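Local coordinates for putative sugar ABC transport system, substrate-binding protein (Bordetella parapertussis, PDB 5IX8) that probably binds a sugar in the periplasm and delivers it to an ABC transporter for uptake, at residues A[122-125]-A[126-129]; A[160-163]-A[164-168]. All blocks are in the same frame, centred on the assembly; numbering follows the deposited sequence.

Interaction 1 of 2, residues A[122-125]-A[126-129]; sequences DTLI and GKVL
Gly126, Lys127, Val128 and Leu129 each give their backbone N-H to the carbonyl four residues back, the shortest bond being Val128 N to Leu124 O at 2.8 Å, so the first turns of helix 122-135 are regular alpha-helix. On one flank Thr123 and Lys127 run side by side and point the same way. With Thr123 OG1 beside the backbone N (chi1 -56°), CG2 falls opposite that N and touches Lys127 CE at 4.0 Å, and Lys127 CG passes 3.3 Å from Thr123 O. Beyond CG the lysine is fully extended and carries NZ to a salt bridge with Glu164. Leu124 CD1 rests against Lys127 CB and Val128 CG1, both at 4.0 Å. This helix follows strand 116-119 where the chain passes from one alpha/beta lobe of the periplasmic binding protein fold to the other, and its buried side lies on the second lobe's sheet: Ile125 meets Ser231 and Ala250, Leu129 meets Leu229 and Ala248. Ile125 and Leu129 touch each other loosely, Ile125 CG2 lying 4.4 Å from Leu129 CD1. Val128 CG2 sits close over the backbone, 3.2 Å from Ile125 O. At the first turn, Asp122 OD1 forms a salt bridge with Arg158 of helix 154-168.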
loop_
_atom_site.group_PDB
_atom_site.type_symbol
_atom_site.label_atom_id
_atom_site.label_comp_id
_atom_site.label_asym_id
_atom_site.label_seq_id
_atom_site.Cartn_x
_atom_site.Cartn_y
_atom_site.Cartn_z
ATOM N N ASP A 122 3.435 7.733 1.643
ATOM C CA ASP A 122 4.521 6.777 1.440
ATOM C C ASP A 122 5.862 7.294 1.965
ATOM O O ASP A 122 6.635 6.520 2.545
ATOM C CB ASP A 122 4.605 6.394 -0.036
ATOM C CG ASP A 122 3.447 5.483 -0.442
ATOM O OD1 ASP A 122 3.385 4.301 0.002
ATOM O OD2 ASP A 122 2.549 5.971 -1.153
ATOM N N THR A 123 6.135 8.597 1.843
ATOM C CA THR A 123 7.361 9.107 2.447
ATOM C C THR A 123 7.377 8.867 3.957
ATOM O O THR A 123 8.430 8.519 4.533
ATOM C CB THR A 123 7.520 10.597 2.146
ATOM O OG1 THR A 123 7.489 10.789 0.729
ATOM C CG2 THR A 123 8.856 11.090 2.705
ATOM N N LEU A 124 6.226 9.042 4.615
ATOM C CA LEU A 124 6.186 8.913 6.070
ATOM C C LEU A 124 6.272 7.445 6.497
ATOM O O LEU A 124 6.806 7.139 7.573
ATOM C CB LEU A 124 4.929 9.577 6.616
ATOM C CG LEU A 124 4.774 9.628 8.129
ATOM C CD1 LEU A 124 5.986 10.225 8.837
ATOM C CD2 LEU A 124 3.538 10.468 8.409
ATOM N N ILE A 125 5.782 6.528 5.659
ATOM C CA ILE A 125 6.022 5.110 5.909
ATOM C C ILE A 125 7.528 4.853 6.012
ATOM O O ILE A 125 8.006 4.170 6.929
ATOM C CB ILE A 125 5.374 4.257 4.798
ATOM C CG1 ILE A 125 3.850 4.246 4.975
ATOM C CG2 ILE A 125 5.937 2.839 4.842
ATOM C CD1 ILE A 125 3.133 3.460 3.913
ATOM N N GLY A 126 8.302 5.422 5.079
ATOM C CA GLY A 126 9.745 5.262 5.135
ATOM C C GLY A 126 10.346 5.935 6.352
ATOM O O GLY A 126 11.217 5.374 7.011
ATOM N N LYS A 127 9.881 7.139 6.675
ATOM C CA LYS A 127 10.387 7.834 7.861
ATOM C C LYS A 127 10.132 7.047 9.145
ATOM O O LYS A 127 11.003 6.991 10.017
ATOM C CB LYS A 127 9.747 9.220 7.955
ATOM C CG LYS A 127 10.226 10.149 6.822
ATOM C CD LYS A 127 9.897 11.569 7.168
ATOM C CE LYS A 127 10.322 12.538 6.111
ATOM N NZ LYS A 127 10.129 13.941 6.665
ATOM N N VAL A 128 8.942 6.452 9.306
ATOM C CA VAL A 128 8.692 5.755 10.579
ATOM C C VAL A 128 9.524 4.471 10.668
ATOM O O VAL A 128 9.953 4.073 11.763
ATOM C CB VAL A 128 7.188 5.489 10.813
ATOM C CG1 VAL A 128 6.428 6.823 10.932
ATOM C CG2 VAL A 128 6.599 4.614 9.741
ATOM N N LEU A 129 9.815 3.829 9.537
ATOM C CA LEU A 129 10.737 2.694 9.576
ATOM C C LEU A 129 12.157 3.165 9.868
ATOM O O LEU A 129 12.924 2.477 10.560
ATOM C CB LEU A 129 10.681 1.931 8.254
ATOM C CG LEU A 129 9.378 1.168 8.030
ATOM C CD1 LEU A 129 9.315 0.564 6.619
ATOM C CD2 LEU A 129 9.111 0.086 9.107
#

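Interaction 2 of 2, residues A[160-163]-A[164-168]; sequences EGFK and EVASA
Phe162 and Ala166 meet one turn apart on the buried side of helix 154-168, the helix of the beta-alpha-beta unit that links strands 142-145 and 172-173 in one lobe of the binding-protein fold. The methyl group of Ala166 lies over one face of the Phe162 ring, offset toward the rim, with CB 4.3 Å from Phe162 CE2. Both residues also pack on Leu133 of helix 122-135 and on Leu173, and the phenyl ring stacks with Phe205 of the lobe's sheet. Their backbones are joined too: Ala166 N bonds to Phe162 O at 2.8 Å, nearly along the C=O axis.

Glu164 and Val165 occupy the flank beside helix 122-135. Glu164 CB lies 3.5 Å from Glu160 O, while beyond CB the extended chain carries OE2 to a salt bridge with Lys127. Val165 CG2 sits 3.7 Å from Gly161 O and the side chain touches Lys127 as well. Glu160 directs its carboxylate back along the helix to Arg156.

On the more exposed side, Ser167 meets Lys163 through the lysine's backbone carbonyl and aliphatic CG. Lys163 CG lies 3.5 Å from Ser167 OG; beyond it the chain bends at chi3 (53°) and NZ hydrogen-bonds with Tyr159 OH. The serine hydroxyl, beside its own backbone N (chi1 -56°), folds back onto the preceding turn, so two donors from one residue grip a single carbonyl. Ser167 N reaches Lys163 O at 2.8 Å, and Ser167 OG comes to that same oxygen from the opposite face of the carbonyl plane, at 2.6 Å.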
loop_
_atom_site.group_PDB
_atom_site.type_symbol
_atom_site.label_atom_id
_atom_site.label_comp_id
_atom_site.label_asym_id
_atom_site.label_seq_id
_atom_site.Cartn_x
_atom_site.Cartn_y
_atom_site.Cartn_z
ATOM N N GLU A 160 13.074 7.267 0.026
ATOM C CA GLU A 160 13.504 8.618 0.377
ATOM C C GLU A 160 13.253 8.933 1.854
ATOM O O GLU A 160 14.111 9.510 2.535
ATOM C CB GLU A 160 12.801 9.648 -0.525
ATOM C CG GLU A 160 13.398 9.661 -1.935
ATOM C CD GLU A 160 12.526 10.390 -2.945
ATOM O OE1 GLU A 160 11.473 10.943 -2.550
ATOM O OE2 GLU A 160 12.893 10.403 -4.140
ATOM N N GLY A 161 12.065 8.583 2.366
ATOM C CA GLY A 161 11.784 8.853 3.771
ATOM C C GLY A 161 12.667 8.052 4.704
ATOM O O GLY A 161 13.183 8.595 5.695
ATOM N N PHE A 162 12.882 6.763 4.384
ATOM C CA PHE A 162 13.784 5.926 5.169
ATOM C C PHE A 162 15.200 6.487 5.167
ATOM O O PHE A 162 15.828 6.623 6.221
ATOM C CB PHE A 162 13.757 4.487 4.608
ATOM C CG PHE A 162 14.669 3.549 5.324
ATOM C CD1 PHE A 162 14.343 3.097 6.597
ATOM C CD2 PHE A 162 15.861 3.134 4.738
ATOM C CE1 PHE A 162 15.177 2.246 7.286
ATOM C CE2 PHE A 162 16.725 2.287 5.438
ATOM C CZ PHE A 162 16.353 1.810 6.706
ATOM N N LYS A 163 15.711 6.847 3.981
ATOM C CA LYS A 163 17.094 7.316 3.893
ATOM C C LYS A 163 17.305 8.603 4.681
ATOM O O LYS A 163 18.356 8.791 5.309
ATOM C CB LYS A 163 17.482 7.520 2.441
ATOM C CG LYS A 163 18.928 8.015 2.288
ATOM C CD LYS A 163 19.440 7.887 0.857
ATOM C CE LYS A 163 18.496 8.564 -0.107
ATOM N NZ LYS A 163 19.051 8.586 -1.518
ATOM N N GLU A 164 16.354 9.531 4.602
ATOM C CA GLU A 164 16.471 10.795 5.332
ATOM C C GLU A 164 16.648 10.534 6.822
ATOM O O GLU A 164 17.590 11.022 7.446
ATOM C CB GLU A 164 15.224 11.659 5.084
ATOM C CG GLU A 164 15.210 12.963 5.886
ATOM C CD GLU A 164 13.910 13.746 5.679
ATOM O OE1 GLU A 164 13.629 14.132 4.526
ATOM O OE2 GLU A 164 13.167 13.980 6.653
ATOM N N VAL A 165 15.789 9.690 7.391
ATOM C CA VAL A 165 15.822 9.493 8.829
ATOM C C VAL A 165 16.995 8.610 9.217
ATOM O O VAL A 165 17.693 8.891 10.201
ATOM C CB VAL A 165 14.473 8.920 9.298
ATOM C CG1 VAL A 165 14.552 8.494 10.752
ATOM C CG2 VAL A 165 13.369 9.968 9.104
ATOM N N ALA A 166 17.256 7.555 8.426
ATOM C CA ALA A 166 18.368 6.650 8.737
ATOM C C ALA A 166 19.720 7.352 8.618
ATOM O O ALA A 166 20.580 7.196 9.487
ATOM C CB ALA A 166 18.322 5.430 7.825
ATOM N N SER A 167 19.921 8.134 7.562
ATOM C CA SER A 167 21.164 8.891 7.436
ATOM C C SER A 167 21.366 9.844 8.600
ATOM O O SER A 167 22.502 10.070 9.046
ATOM C CB SER A 167 21.163 9.677 6.125
ATOM O OG SER A 167 20.949 8.794 5.029
ATOM N N ALA A 168 20.282 10.436 9.095
ATOM C CA ALA A 168 20.424 11.444 10.131
ATOM C C ALA A 168 20.913 10.846 11.446
ATOM O O ALA A 168 21.507 11.564 12.253
ATOM C CB ALA A 168 19.100 12.185 10.334
#

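How the interactions relate
From the N terminus, the chain first completes strand 116-119 and enters helix 122-135, where interaction 1 joins successive turns at the start of that helix. It then runs through strand 142-145 into helix 154-168, and interaction 2 joins successive turns near the end of that helix, before strand 172-173. Neither closes a long loop. The two contacts are in series, neither nesting nor crossing, yet their centres lie about 9 Å apart because the helices pack against each other. The salt bridge from Lys127 NZ to Glu164 OE2 (3.0 Å) spans the two. Along the same interface Thr123 CG2 packs on Gly161 CA at 3.8 Å and, deeper, Gly126 O on Phe162 CB at 3.6 Å, glycines letting the backbones approach closely.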